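Local atomic coordinates of alpha-1,3-glucanase (Bacillus circulans, PDB entry 5ZRU), a protein that probably hydrolyses alpha-1,3-glucan as a family GH87 glycoside hydrolase, the present chain being its calcium- and zinc-binding catalytic unit. Residues A[422-427]-A[455-460]. Numbering follows the deposited sequence.
Sequences HNLIVD and DTTIIN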
loop_
_atom_site.group_PDB
_atom_site.type_symbol
_atom_site.label_atom_id
_atom_site.label_comp_id
_atom_site.label_asym_id
_atom_site.label_seq_id
_atom_site.Cartn_x
_atom_site.Cartn_y
_atom_site.Cartn_z
ATOM N N HIS A 422 15.074 3.951 5.310
ATOM C CA HIS A 422 15.465 3.140 4.153
ATOM C C HIS A 422 14.274 2.812 3.254
ATOM O O HIS A 422 14.186 1.729 2.676
ATOM C CB HIS A 422 16.196 1.875 4.609
ATOM C CG HIS A 422 17.492 2.175 5.299
ATOM N ND1 HIS A 422 17.589 2.343 6.664
ATOM C CD2 HIS A 422 18.729 2.414 4.802
ATOM C CE1 HIS A 422 18.835 2.641 6.980
ATOM N NE2 HIS A 422 19.550 2.683 5.872
ATOM N N ASN A 423 13.372 3.770 3.095
ATOM C CA ASN A 423 12.190 3.563 2.276
ATOM C C ASN A 423 12.336 4.261 0.932
ATOM O O ASN A 423 13.139 5.184 0.759
ATOM C CB ASN A 423 10.938 4.067 2.999
ATOM C CG ASN A 423 10.659 3.292 4.260
ATOM O OD1 ASN A 423 10.505 2.071 4.225
ATOM N ND2 ASN A 423 10.601 3.997 5.389
ATOM N N LEU A 424 11.546 3.791 -0.025
ATOM C CA LEU A 424 11.423 4.400 -1.345
ATOM C C LEU A 424 9.944 4.669 -1.559
ATOM O O LEU A 424 9.129 3.741 -1.502
ATOM C CB LEU A 424 11.988 3.471 -2.433
ATOM C CG LEU A 424 11.822 3.822 -3.915
ATOM C CD1 LEU A 424 12.506 5.148 -4.247
ATOM C CD2 LEU A 424 12.384 2.688 -4.786
ATOM N N ILE A 425 9.586 5.936 -1.754
ATOM C CA ILE A 425 8.189 6.345 -1.795
ATOM C C ILE A 425 7.986 7.126 -3.082
ATOM O O ILE A 425 8.588 8.192 -3.256
ATOM C CB ILE A 425 7.800 7.192 -0.569
ATOM C CG1 ILE A 425 8.230 6.484 0.724
ATOM C CG2 ILE A 425 6.283 7.408 -0.546
ATOM C CD1 ILE A 425 8.053 7.330 1.991
ATOM N N VAL A 426 7.138 6.605 -3.978
ATOM C CA VAL A 426 7.074 7.080 -5.361
ATOM C C VAL A 426 5.624 7.267 -5.798
ATOM O O VAL A 426 4.774 6.408 -5.545
ATOM C CB VAL A 426 7.785 6.098 -6.316
ATOM C CG1 VAL A 426 7.852 6.672 -7.741
ATOM C CG2 VAL A 426 9.174 5.767 -5.807
ATOM N N ASP A 427 5.347 8.392 -6.470
ATOM C CA ASP A 427 4.111 8.584 -7.243
ATOM C C ASP A 427 2.845 8.623 -6.376
ATOM O O ASP A 427 1.842 7.987 -6.696
ATOM C CB ASP A 427 3.976 7.497 -8.321
ATOM C CG ASP A 427 4.973 7.657 -9.445
ATOM O OD1 ASP A 427 5.443 8.792 -9.656
ATOM O OD2 ASP A 427 5.274 6.650 -10.122
ATOM N N ASP A 455 17.145 8.117 5.526
ATOM C CA ASP A 455 17.668 7.285 4.453
ATOM C C ASP A 455 16.575 6.924 3.460
ATOM O O ASP A 455 16.332 5.758 3.163
ATOM C CB ASP A 455 18.339 6.039 5.039
ATOM C CG ASP A 455 19.567 6.388 5.851
ATOM O OD1 ASP A 455 20.619 6.650 5.231
ATOM O OD2 ASP A 455 19.470 6.439 7.098
ATOM N N THR A 456 15.892 7.942 2.951
ATOM C CA THR A 456 14.661 7.687 2.216
ATOM C C THR A 456 14.629 8.542 0.961
ATOM O O THR A 456 15.019 9.711 0.991
ATOM C CB THR A 456 13.437 7.953 3.103
ATOM O OG1 THR A 456 13.353 6.931 4.109
ATOM C CG2 THR A 456 12.132 7.962 2.288
ATOM N N THR A 457 14.190 7.941 -0.141
ATOM C CA THR A 457 14.044 8.616 -1.423
ATOM C C THR A 457 12.566 8.777 -1.736
ATOM O O THR A 457 11.796 7.815 -1.630
ATOM C CB THR A 457 14.741 7.831 -2.534
ATOM O OG1 THR A 457 16.139 7.790 -2.249
ATOM C CG2 THR A 457 14.522 8.489 -3.904
ATOM N N ILE A 458 12.181 9.996 -2.104
ATOM C CA ILE A 458 10.800 10.375 -2.372
ATOM C C ILE A 458 10.757 10.926 -3.783
ATOM O O ILE A 458 11.583 11.777 -4.136
ATOM C CB ILE A 458 10.306 11.433 -1.365
ATOM C CG1 ILE A 458 10.219 10.842 0.041
ATOM C CG2 ILE A 458 8.993 12.048 -1.843
ATOM C CD1 ILE A 458 10.132 11.906 1.153
ATOM N N ILE A 459 9.807 10.452 -4.593
ATOM C CA ILE A 459 9.775 10.789 -6.015
ATOM C C ILE A 459 8.344 11.112 -6.434
ATOM O O ILE A 459 7.421 10.339 -6.153
ATOM C CB ILE A 459 10.337 9.644 -6.888
ATOM C CG1 ILE A 459 11.764 9.287 -6.472
ATOM C CG2 ILE A 459 10.309 10.025 -8.379
ATOM C CD1 ILE A 459 12.357 8.107 -7.256
ATOM N N ASN A 460 8.164 12.253 -7.108
ATOM C CA ASN A 460 6.889 12.609 -7.740
ATOM C C ASN A 460 5.746 12.691 -6.730
ATOM O O ASN A 460 4.601 12.357 -7.048
ATOM C CB ASN A 460 6.510 11.617 -8.847
ATOM C CG ASN A 460 7.516 11.560 -9.967
ATOM O OD1 ASN A 460 8.238 12.517 -10.222
ATOM N ND2 ASN A 460 7.563 10.421 -10.653
HETATM O O HOH W 1 10.958 6.911 5.738
#
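His422 and Asp455, aligned across the strands with similar backbone conformations, both set CG beside the backbone N (chi1 -64° and -65°), which makes their side chains run side by side: imidazole and carboxylate planes stack, and Asp455 CB sits 3.7 Å from the centroid of the His422 ring, over its face. Tyr398 stacks on this histidine as well. At the other end, similar first torsions send Asp427 and Asn460 the same way, and nearly equal second torsions leave carboxylate and amide almost coplanar; Asn460 ND2 gives a hydrogen bond of 2.9 Å to the syn lone pair of Asp427 OD1. Between the two pairs, strands 424-426 and 456-459 run parallel in register. Ile425 lies at the middle of their backbone bonding, its N donating to Thr457 O at 2.9 Å and its O accepting from Ile459 N. Val426 CG1 rests 4.0 Å from Ile459 CB on one face, whereas Ile425 and Ile458 turn to the buried other face, where both touch Ala433. A water joins Asn423 ND2 to Thr456 OG1, whose weak bond from Asn423 N supplements its stronger one with Ser454 O; the Asn423 amide is held chiefly by Asn399 N, at OD1, with Phe396 O at ND2. In-register parallel pairing of successive coils marks the right-handed beta-helix of pectate-lyase-like domains. Asp427 OD1 also accepts from Gln52 NE2, and OD2 from Gly51 N, next to the calcium ligand Ser50; these donors, with Asn460, probably stabilise its buried negative charge and tie the beta-helix to the calcium-bearing N-terminal region.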